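Local coordinates for protein DR2417 (Deinococcus radiodurans, PDB 4XWW) that degrades RNA as a zinc-binding, homodimeric nuclease of the metallo-beta-lactamase superfamily, probably trimming it from the 5' end during RNA maturation and decay, at residues V45-P53 with E87-I96; G107-V115 with H153-Y161. All blocks are in the same frame, centred on the assembly; numbering follows the deposited sequence.

Contact 1 of 2, residues V45-P53 with E87-I96; sequences VVDGGLAFP and EDHIGGLPYI. With ZN (zinc ion), chain F; nucleotides of chain C.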
loop_
_atom_site.group_PDB
_atom_site.type_symbol
_atom_site.label_atom_id
_atom_site.label_comp_id
_atom_site.label_asym_id
_atom_site.label_seq_id
_atom_site.Cartn_x
_atom_site.Cartn_y
_atom_site.Cartn_z
ATOM N N VAL A 45 30.035 -8.395 15.783
ATOM C CA VAL A 45 28.796 -7.841 15.203
ATOM C C VAL A 45 28.519 -8.500 13.857
ATOM O O VAL A 45 29.446 -8.812 13.110
ATOM C CB VAL A 45 28.884 -6.307 15.019
ATOM C CG1 VAL A 45 27.489 -5.710 14.666
ATOM C CG2 VAL A 45 29.423 -5.640 16.278
ATOM N N VAL A 46 27.245 -8.705 13.526
ATOM C CA VAL A 46 26.897 -9.335 12.261
ATOM C C VAL A 46 25.992 -8.403 11.454
ATOM O O VAL A 46 24.922 -8.028 11.928
ATOM C CB VAL A 46 26.213 -10.688 12.485
ATOM C CG1 VAL A 46 25.805 -11.313 11.139
ATOM C CG2 VAL A 46 27.149 -11.638 13.264
ATOM N N ASP A 47 26.513 -7.916 10.335
ATOM C CA ASP A 47 25.762 -7.135 9.361
ATOM C C ASP A 47 25.573 -5.686 9.818
ATOM O O ASP A 47 25.783 -5.366 10.984
ATOM C CB ASP A 47 24.439 -7.817 9.007
ATOM C CG ASP A 47 24.637 -9.012 8.089
ATOM O OD1 ASP A 47 25.753 -9.168 7.559
ATOM O OD2 ASP A 47 23.684 -9.792 7.898
ATOM N N GLY A 48 25.181 -4.819 8.892
ATOM C CA GLY A 48 24.854 -3.438 9.206
ATOM C C GLY A 48 23.902 -2.861 8.179
ATOM O O GLY A 48 24.290 -2.016 7.383
ATOM N N GLY A 49 22.663 -3.333 8.187
ATOM C CA GLY A 49 21.685 -2.981 7.174
ATOM C C GLY A 49 21.004 -1.631 7.291
ATOM O O GLY A 49 21.037 -0.996 8.341
ATOM N N LEU A 50 20.393 -1.190 6.194
ATOM C CA LEU A 50 19.426 -0.091 6.245
ATOM C C LEU A 50 18.002 -0.645 6.118
ATOM O O LEU A 50 17.793 -1.817 5.758
ATOM C CB LEU A 50 19.701 0.939 5.142
ATOM C CG LEU A 50 19.643 0.520 3.658
ATOM C CD1 LEU A 50 18.224 0.249 3.126
ATOM C CD2 LEU A 50 20.349 1.574 2.793
ATOM N N ALA A 51 17.021 0.210 6.385
ATOM C CA ALA A 51 15.631 -0.129 6.124
ATOM C C ALA A 51 14.995 0.944 5.261
ATOM O O ALA A 51 15.472 2.080 5.188
ATOM C CB ALA A 51 14.859 -0.301 7.430
ATOM N N PHE A 52 13.916 0.571 4.592
ATOM C CA PHE A 52 13.226 1.515 3.728
ATOM C C PHE A 52 12.065 2.113 4.463
ATOM O O PHE A 52 11.456 1.444 5.292
ATOM C CB PHE A 52 12.795 0.829 2.443
ATOM C CG PHE A 52 13.954 0.389 1.611
ATOM C CD1 PHE A 52 14.642 1.305 0.838
ATOM C CD2 PHE A 52 14.402 -0.919 1.655
ATOM C CE1 PHE A 52 15.734 0.921 0.091
ATOM C CE2 PHE A 52 15.492 -1.314 0.905
ATOM C CZ PHE A 52 16.159 -0.389 0.122
ATOM N N PRO A 53 11.794 3.405 4.209
ATOM C CA PRO A 53 10.763 4.136 4.939
ATOM C C PRO A 53 9.371 3.635 4.615
ATOM O O PRO A 53 9.121 3.246 3.476
ATOM C CB PRO A 53 10.941 5.583 4.457
ATOM C CG PRO A 53 11.697 5.487 3.178
ATOM C CD PRO A 53 12.577 4.286 3.324
ATOM N N GLU A 87 20.992 -4.609 0.596
ATOM C CA GLU A 87 20.976 -3.339 1.302
ATOM C C GLU A 87 20.451 -3.438 2.722
ATOM O O GLU A 87 20.849 -2.646 3.555
ATOM C CB GLU A 87 20.147 -2.308 0.526
ATOM C CG GLU A 87 20.861 -1.778 -0.718
ATOM C CD GLU A 87 21.983 -0.813 -0.429
ATOM O OE1 GLU A 87 22.145 -0.387 0.727
ATOM O OE2 GLU A 87 22.706 -0.473 -1.381
ATOM N N ASP A 88 19.572 -4.389 3.014
ATOM C CA ASP A 88 19.125 -4.495 4.408
ATOM C C ASP A 88 20.112 -5.278 5.275
ATOM O O ASP A 88 19.829 -5.561 6.445
ATOM C CB ASP A 88 17.727 -5.124 4.498
ATOM C CG ASP A 88 17.706 -6.573 4.103
ATOM O OD1 ASP A 88 18.344 -6.917 3.087
ATOM O OD2 ASP A 88 17.024 -7.354 4.802
ATOM N N HIS A 89 21.291 -5.589 4.720
ATOM C CA HIS A 89 22.377 -6.122 5.534
ATOM C C HIS A 89 23.665 -5.305 5.459
ATOM O O HIS A 89 24.466 -5.379 6.376
ATOM C CB HIS A 89 22.648 -7.584 5.153
ATOM C CG HIS A 89 21.452 -8.464 5.363
ATOM N ND1 HIS A 89 21.342 -9.316 6.444
ATOM C CD2 HIS A 89 20.293 -8.573 4.676
ATOM C CE1 HIS A 89 20.181 -9.943 6.381
ATOM N NE2 HIS A 89 19.526 -9.511 5.320
ATOM N N ILE A 90 23.859 -4.510 4.406
ATOM C CA ILE A 90 25.069 -3.687 4.345
ATOM C C ILE A 90 24.850 -2.187 4.196
ATOM O O ILE A 90 25.804 -1.417 4.266
ATOM C CB ILE A 90 26.001 -4.130 3.190
ATOM C CG1 ILE A 90 25.315 -4.000 1.835
ATOM C CG2 ILE A 90 26.406 -5.579 3.397
ATOM C CD1 ILE A 90 26.282 -3.938 0.681
ATOM N N GLY A 91 23.604 -1.767 4.004
ATOM C CA GLY A 91 23.336 -0.375 3.683
ATOM C C GLY A 91 23.621 0.648 4.763
ATOM O O GLY A 91 23.799 1.831 4.467
ATOM N N GLY A 92 23.663 0.202 6.012
ATOM C CA GLY A 92 23.988 1.087 7.115
ATOM C C GLY A 92 25.468 1.201 7.450
ATOM O O GLY A 92 25.849 2.000 8.290
ATOM N N LEU A 93 26.309 0.400 6.803
ATOM C CA LEU A 93 27.727 0.357 7.172
ATOM C C LEU A 93 28.493 1.696 7.029
ATOM O O LEU A 93 29.319 2.014 7.887
ATOM C CB LEU A 93 28.427 -0.755 6.375
ATOM C CG LEU A 93 27.895 -2.148 6.742
ATOM C CD1 LEU A 93 28.474 -3.250 5.876
ATOM C CD2 LEU A 93 28.148 -2.457 8.225
ATOM N N PRO A 94 28.219 2.495 5.976
ATOM C CA PRO A 94 28.874 3.810 5.908
ATOM C C PRO A 94 28.613 4.666 7.147
ATOM O O PRO A 94 29.520 5.308 7.677
ATOM C CB PRO A 94 28.230 4.455 4.674
ATOM C CG PRO A 94 27.815 3.321 3.838
ATOM C CD PRO A 94 27.386 2.246 4.780
ATOM N N TYR A 95 27.370 4.647 7.611
ATOM C CA TYR A 95 26.972 5.410 8.788
ATOM C C TYR A 95 27.539 4.825 10.080
ATOM O O TYR A 95 28.015 5.560 10.946
ATOM C CB TYR A 95 25.447 5.486 8.854
ATOM C CG TYR A 95 24.855 5.996 7.558
ATOM C CD1 TYR A 95 24.527 5.118 6.528
ATOM C CD2 TYR A 95 24.667 7.360 7.346
ATOM C CE1 TYR A 95 24.000 5.585 5.334
ATOM C CE2 TYR A 95 24.144 7.832 6.153
ATOM C CZ TYR A 95 23.811 6.940 5.153
ATOM O OH TYR A 95 23.287 7.399 3.967
ATOM N N ILE A 96 27.509 3.502 10.190
ATOM C CA ILE A 96 28.016 2.803 11.369
ATOM C C ILE A 96 29.558 2.830 11.438
ATOM O O ILE A 96 30.128 3.218 12.470
ATOM C CB ILE A 96 27.491 1.332 11.399
ATOM C CG1 ILE A 96 25.955 1.304 11.495
ATOM C CG2 ILE A 96 28.172 0.536 12.536
ATOM C CD1 ILE A 96 25.319 -0.018 11.124
HETATM ZN ZN ZN F . 17.556 -9.461 4.416
ATOM P P U C 4 19.188 -4.907 -2.991
ATOM O OP1 U C 4 19.734 -5.768 -4.063
ATOM O OP2 U C 4 19.715 -5.021 -1.613
ATOM O "O5'" U C 4 19.341 -3.409 -3.510
ATOM C "C5'" U C 4 18.607 -2.331 -2.912
ATOM C "C4'" U C 4 17.409 -1.977 -3.760
ATOM O "O4'" U C 4 16.470 -1.224 -2.945
ATOM C "C3'" U C 4 17.691 -1.101 -4.981
ATOM O "O3'" U C 4 17.998 -1.885 -6.135
ATOM C "C2'" U C 4 16.433 -0.245 -5.061
ATOM O "O2'" U C 4 15.306 -0.915 -5.585
ATOM C "C1'" U C 4 16.164 0.001 -3.581
ATOM N N1 U C 4 17.020 1.044 -3.000
ATOM C C2 U C 4 16.466 2.293 -2.806
ATOM O O2 U C 4 15.312 2.558 -3.092
ATOM N N3 U C 4 17.317 3.222 -2.261
ATOM C C4 U C 4 18.634 3.037 -1.898
ATOM O O4 U C 4 19.269 3.977 -1.419
ATOM C C5 U C 4 19.133 1.717 -2.132
ATOM C C6 U C 4 18.329 0.788 -2.661
ATOM P P U C 3 15.463 -8.839 0.682
ATOM O OP1 U C 3 15.456 -10.263 0.278
ATOM O OP2 U C 3 15.989 -8.454 2.012
ATOM O "O5'" U C 3 16.237 -8.026 -0.444
ATOM C "C5'" U C 3 15.764 -8.032 -1.800
ATOM C "C4'" U C 3 15.846 -6.642 -2.374
ATOM O "O4'" U C 3 14.638 -5.907 -2.034
ATOM C "C3'" U C 3 17.018 -5.805 -1.867
ATOM O "O3'" U C 3 17.613 -5.108 -2.948
ATOM C "C2'" U C 3 16.363 -4.838 -0.886
ATOM O "O2'" U C 3 17.047 -3.606 -0.762
ATOM C "C1'" U C 3 14.993 -4.640 -1.528
ATOM N N1 U C 3 13.965 -4.213 -0.573
ATOM C C2 U C 3 13.192 -3.118 -0.907
ATOM O O2 U C 3 13.320 -2.513 -1.957
ATOM N N3 U C 3 12.260 -2.763 0.035
ATOM C C4 U C 3 12.026 -3.370 1.249
ATOM O O4 U C 3 11.145 -2.928 1.989
ATOM C C5 U C 3 12.870 -4.491 1.524
ATOM C C6 U C 3 13.792 -4.862 0.627
HETATM O O HOH W 1 17.609 -10.564 2.722
#
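Where the loop leaving strand 42-46 passes the short helix 87-90, Gly-49 and His-89 bring their CA atoms to 3.6 Å, a closeness that the bare glycine permits. This is the part of the metallo-beta-lactamase fold where the HxHxDH signature (His-84, His-86, Asp-88, His-89) supplies zinc ligands. Three backbone hydrogen bonds join the segments: Gly-48 N gives to His-89 O at 2.7 Å, Gly-48 O accepts from Gly-92 N within the turn 90-93, and Leu-50 N gives to Glu-87 O at 3.0 Å, nearly straight at 174°. Glu-87 O also takes Gly-91 N, so two donors grip one carbonyl. Between these bonds, Gly-49 CA lies against Asp-88 O in a CA-H...O contact.

Among the side chains, Asp-47 backs the zinc ligand His-89. His-89 ND1 donates to Asp-47 OD2 at 2.8 Å, with the oxygen near the imidazole plane but the donor well above the carboxylate plane, the two flat groups standing 85° apart. Since Asp-47 OD1 also accepts from Thr-83 N, the carboxylate is fixed as a second-shell group that orients the ring, leaving NE2 for the zinc ion. Asp-88 OD2, water 1 and His-403 bind the same zinc. Leu-50 holds CG between its backbone N and carbonyl carbon (chi1 61°), which puts CD2 beside Gly-91 CA and Glu-87 OE1; OE2 of Glu-87 makes a salt bridge with Lys-118. CD1 of Leu-50 backs one face of the Phe-52 ring, whose opposite face meets the base of U3 of the RNA. Glu-87 N holds the next phosphate, donating to OP2 of U4 at 2.6 Å.

Contact 2 of 2, residues G107-V115 with H153-Y161; sequences GLPLTLALV and HSIPDNAGY. With ZN (zinc ion), chain E.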
loop_
_atom_site.group_PDB
_atom_site.type_symbol
_atom_site.label_atom_id
_atom_site.label_comp_id
_atom_site.label_asym_id
_atom_site.label_seq_id
_atom_site.Cartn_x
_atom_site.Cartn_y
_atom_site.Cartn_z
ATOM N N GLY A 107 33.829 -11.031 4.862
ATOM C CA GLY A 107 32.713 -11.361 3.990
ATOM C C GLY A 107 33.146 -11.999 2.686
ATOM O O GLY A 107 34.326 -12.006 2.363
ATOM N N LEU A 108 32.186 -12.507 1.913
ATOM C CA LEU A 108 32.523 -13.135 0.627
ATOM C C LEU A 108 32.752 -12.080 -0.477
ATOM O O LEU A 108 32.417 -10.913 -0.287
ATOM C CB LEU A 108 31.434 -14.142 0.250
ATOM C CG LEU A 108 31.680 -15.464 0.981
ATOM C CD1 LEU A 108 30.852 -15.553 2.242
ATOM C CD2 LEU A 108 31.449 -16.672 0.074
ATOM N N PRO A 109 33.363 -12.472 -1.613
ATOM C CA PRO A 109 33.844 -11.442 -2.549
ATOM C C PRO A 109 32.792 -10.451 -3.088
ATOM O O PRO A 109 33.113 -9.265 -3.144
ATOM C CB PRO A 109 34.424 -12.270 -3.699
ATOM C CG PRO A 109 34.820 -13.536 -3.075
ATOM C CD PRO A 109 33.785 -13.819 -2.038
ATOM N N LEU A 110 31.604 -10.891 -3.496
ATOM C CA LEU A 110 30.628 -9.926 -4.014
ATOM C C LEU A 110 30.196 -8.986 -2.891
ATOM O O LEU A 110 30.047 -7.781 -3.095
ATOM C CB LEU A 110 29.399 -10.628 -4.622
ATOM C CG LEU A 110 28.294 -9.696 -5.134
ATOM C CD1 LEU A 110 28.836 -8.749 -6.235
ATOM C CD2 LEU A 110 27.123 -10.529 -5.639
ATOM N N THR A 111 30.030 -9.542 -1.695
ATOM C CA THR A 111 29.666 -8.739 -0.528
ATOM C C THR A 111 30.686 -7.626 -0.315
ATOM O O THR A 111 30.333 -6.449 -0.230
ATOM C CB THR A 111 29.570 -9.607 0.739
ATOM O OG1 THR A 111 28.660 -10.687 0.496
ATOM C CG2 THR A 111 29.066 -8.784 1.914
ATOM N N LEU A 112 31.968 -7.972 -0.308
ATOM C CA LEU A 112 32.984 -6.956 -0.092
ATOM C C LEU A 112 33.088 -5.971 -1.255
ATOM O O LEU A 112 33.387 -4.791 -1.046
ATOM C CB LEU A 112 34.361 -7.615 0.168
ATOM C CG LEU A 112 34.412 -8.526 1.403
ATOM C CD1 LEU A 112 35.870 -8.963 1.688
ATOM C CD2 LEU A 112 33.881 -7.819 2.624
ATOM N N ALA A 113 32.871 -6.444 -2.480
ATOM C CA ALA A 113 32.958 -5.542 -3.624
ATOM C C ALA A 113 31.875 -4.454 -3.510
ATOM O O ALA A 113 32.138 -3.266 -3.746
ATOM C CB ALA A 113 32.826 -6.307 -4.929
ATOM N N LEU A 114 30.672 -4.865 -3.122
ATOM C CA LEU A 114 29.568 -3.924 -2.953
ATOM C C LEU A 114 29.831 -2.959 -1.790
ATOM O O LEU A 114 29.593 -1.754 -1.909
ATOM C CB LEU A 114 28.258 -4.689 -2.759
ATOM C CG LEU A 114 27.791 -5.518 -3.973
ATOM C CD1 LEU A 114 26.606 -6.428 -3.619
ATOM C CD2 LEU A 114 27.400 -4.613 -5.134
ATOM N N VAL A 115 30.354 -3.477 -0.682
ATOM C CA VAL A 115 30.655 -2.629 0.466
ATOM C C VAL A 115 31.789 -1.667 0.136
ATOM O O VAL A 115 31.717 -0.483 0.465
ATOM C CB VAL A 115 31.004 -3.475 1.716
ATOM C CG1 VAL A 115 31.668 -2.634 2.796
ATOM C CG2 VAL A 115 29.735 -4.136 2.249
ATOM N N HIS A 153 20.255 -17.927 -2.025
ATOM C CA HIS A 153 19.486 -16.710 -1.762
ATOM C C HIS A 153 19.353 -16.006 -3.113
ATOM O O HIS A 153 19.736 -16.560 -4.143
ATOM C CB HIS A 153 20.215 -15.859 -0.698
ATOM C CG HIS A 153 19.410 -14.720 -0.139
ATOM N ND1 HIS A 153 18.028 -14.732 -0.057
ATOM C CD2 HIS A 153 19.808 -13.526 0.367
ATOM C CE1 HIS A 153 17.615 -13.595 0.476
ATOM N NE2 HIS A 153 18.667 -12.839 0.718
ATOM N N SER A 154 18.835 -14.785 -3.103
ATOM C CA SER A 154 18.542 -14.049 -4.328
ATOM C C SER A 154 19.714 -13.161 -4.759
ATOM O O SER A 154 19.572 -12.337 -5.675
ATOM C CB SER A 154 17.302 -13.195 -4.112
ATOM O OG SER A 154 17.409 -12.564 -2.845
ATOM N N ILE A 155 20.847 -13.311 -4.068
ATOM C CA ILE A 155 22.106 -12.655 -4.451
ATOM C C ILE A 155 23.230 -13.687 -4.230
ATOM O O ILE A 155 23.126 -14.516 -3.331
ATOM C CB ILE A 155 22.354 -11.350 -3.627
ATOM C CG1 ILE A 155 23.482 -10.500 -4.240
ATOM C CG2 ILE A 155 22.682 -11.672 -2.157
ATOM C CD1 ILE A 155 23.717 -9.166 -3.521
ATOM N N PRO A 156 24.273 -13.684 -5.078
ATOM C CA PRO A 156 25.401 -14.607 -4.873
ATOM C C PRO A 156 26.218 -14.298 -3.609
ATOM O O PRO A 156 26.058 -13.216 -3.017
ATOM C CB PRO A 156 26.269 -14.396 -6.129
ATOM C CG PRO A 156 25.345 -13.838 -7.148
ATOM C CD PRO A 156 24.343 -13.005 -6.389
ATOM N N ASP A 157 27.078 -15.236 -3.221
ATOM C CA ASP A 157 28.024 -15.039 -2.126
ATOM C C ASP A 157 27.269 -14.743 -0.838
ATOM O O ASP A 157 27.629 -13.846 -0.077
ATOM C CB ASP A 157 29.015 -13.925 -2.455
ATOM C CG ASP A 157 30.179 -14.403 -3.325
ATOM O OD1 ASP A 157 30.364 -15.636 -3.478
ATOM O OD2 ASP A 157 30.911 -13.535 -3.849
ATOM N N ASN A 158 26.210 -15.520 -0.636
ATOM C CA ASN A 158 25.371 -15.455 0.551
ATOM C C ASN A 158 25.735 -16.557 1.524
ATOM O O ASN A 158 25.804 -17.727 1.147
ATOM C CB ASN A 158 23.906 -15.586 0.155
ATOM C CG ASN A 158 22.988 -15.481 1.334
ATOM O OD1 ASN A 158 22.742 -14.390 1.831
ATOM N ND2 ASN A 158 22.462 -16.616 1.788
ATOM N N ALA A 159 25.985 -16.197 2.777
ATOM C CA ALA A 159 26.418 -17.193 3.743
ATOM C C ALA A 159 25.511 -17.266 4.939
ATOM O O ALA A 159 24.919 -16.269 5.356
ATOM C CB ALA A 159 27.856 -16.906 4.225
ATOM N N GLY A 160 25.432 -18.467 5.494
ATOM C CA GLY A 160 25.101 -18.640 6.890
ATOM C C GLY A 160 26.413 -18.840 7.640
ATOM O O GLY A 160 27.512 -18.908 7.034
ATOM N N TYR A 161 26.341 -18.906 8.961
ATOM C CA TYR A 161 27.560 -19.178 9.722
ATOM C C TYR A 161 27.255 -19.929 11.009
ATOM O O TYR A 161 26.148 -19.873 11.547
ATOM C CB TYR A 161 28.332 -17.876 10.044
ATOM C CG TYR A 161 27.528 -16.916 10.880
ATOM C CD1 TYR A 161 26.681 -15.999 10.279
ATOM C CD2 TYR A 161 27.586 -16.947 12.270
ATOM C CE1 TYR A 161 25.905 -15.135 11.040
ATOM C CE2 TYR A 161 26.819 -16.091 13.035
ATOM C CZ TYR A 161 25.991 -15.181 12.415
ATOM O OH TYR A 161 25.227 -14.341 13.176
HETATM ZN ZN ZN E . 19.021 -10.878 1.544
HETATM O O HOH W 2 29.318 -12.404 2.495
HETATM O O HOH W 3 26.620 -10.961 -1.455
HETATM O O HOH W 1 17.609 -10.564 2.722
#
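Asp-157 turns its carboxylate onto the first turn of helix 109-122, and OD2 accepts from Leu-110 N at 2.8 Å through its anti lone pair. The contact thus pins the zinc-ligand loop of the metallo-beta-lactamase fold, which carries His-153, to a helix N terminus, whose dipole would probably help stabilise the negative charge. With CG beside its own backbone N (chi1 -82°), Asp-157 brings OD2 near Pro-109 CD as well, while its CB rests on Leu-108 CB at 3.6 Å.

Apolar groups extend the joint in two directions. Leu-108 sends CD1 to Ala-159 CB, at the start of strand 159-165. Leu-110, its CG anti to the backbone N (chi1 177°), places CD2 against both Pro-156 CD and Ile-155 CG1. One helical turn further on, Leu-114 CD1 meets Ile-155 CD1 tip to tip at 4.0 Å.

Farther out, helix 271-282 packs on Leu-110 and Leu-114, and helix 249-261 on Pro-156. Two waters gather at Thr-111 OG1: water 2 accepts from Leu-108 N as well as meeting the hydroxyl, and water 3 donates to Pro-156 O at 2.8 Å, bridging helix and loop. Beyond Ile-155 lies the metal: His-153 ND1 is hydrogen-bonded to Gly-380 O, which, with the zinc bond, would help hold the ring's rotation, and NE2 binds zinc at 2.2 Å.

In the fold
From the N terminus, the chain runs along strand 42-46 into 45-53, then through strand 77-82 to 87-96, where contact 1 closes its loop. Only afterwards, past strand 104-107, does helix 109-122 open contact 2, closed by 153-161 after the hairpin strands 137-140 and 144-150; the two loops follow in series. Contact 1 joins the loop after strand 42-46 to the helices following its neighbour, strand 77-82, whereas contact 2 ties the helix between strands 104-107 and 128-131 of that sheet to strand 159-165 of the other. They touch through Ile-90 CD1 and Val-115 CG2, 3.8 Å apart. Contact 1 gives two protein ligands to one zinc ion, contact 2 one to the other, and water 1 binds both metals.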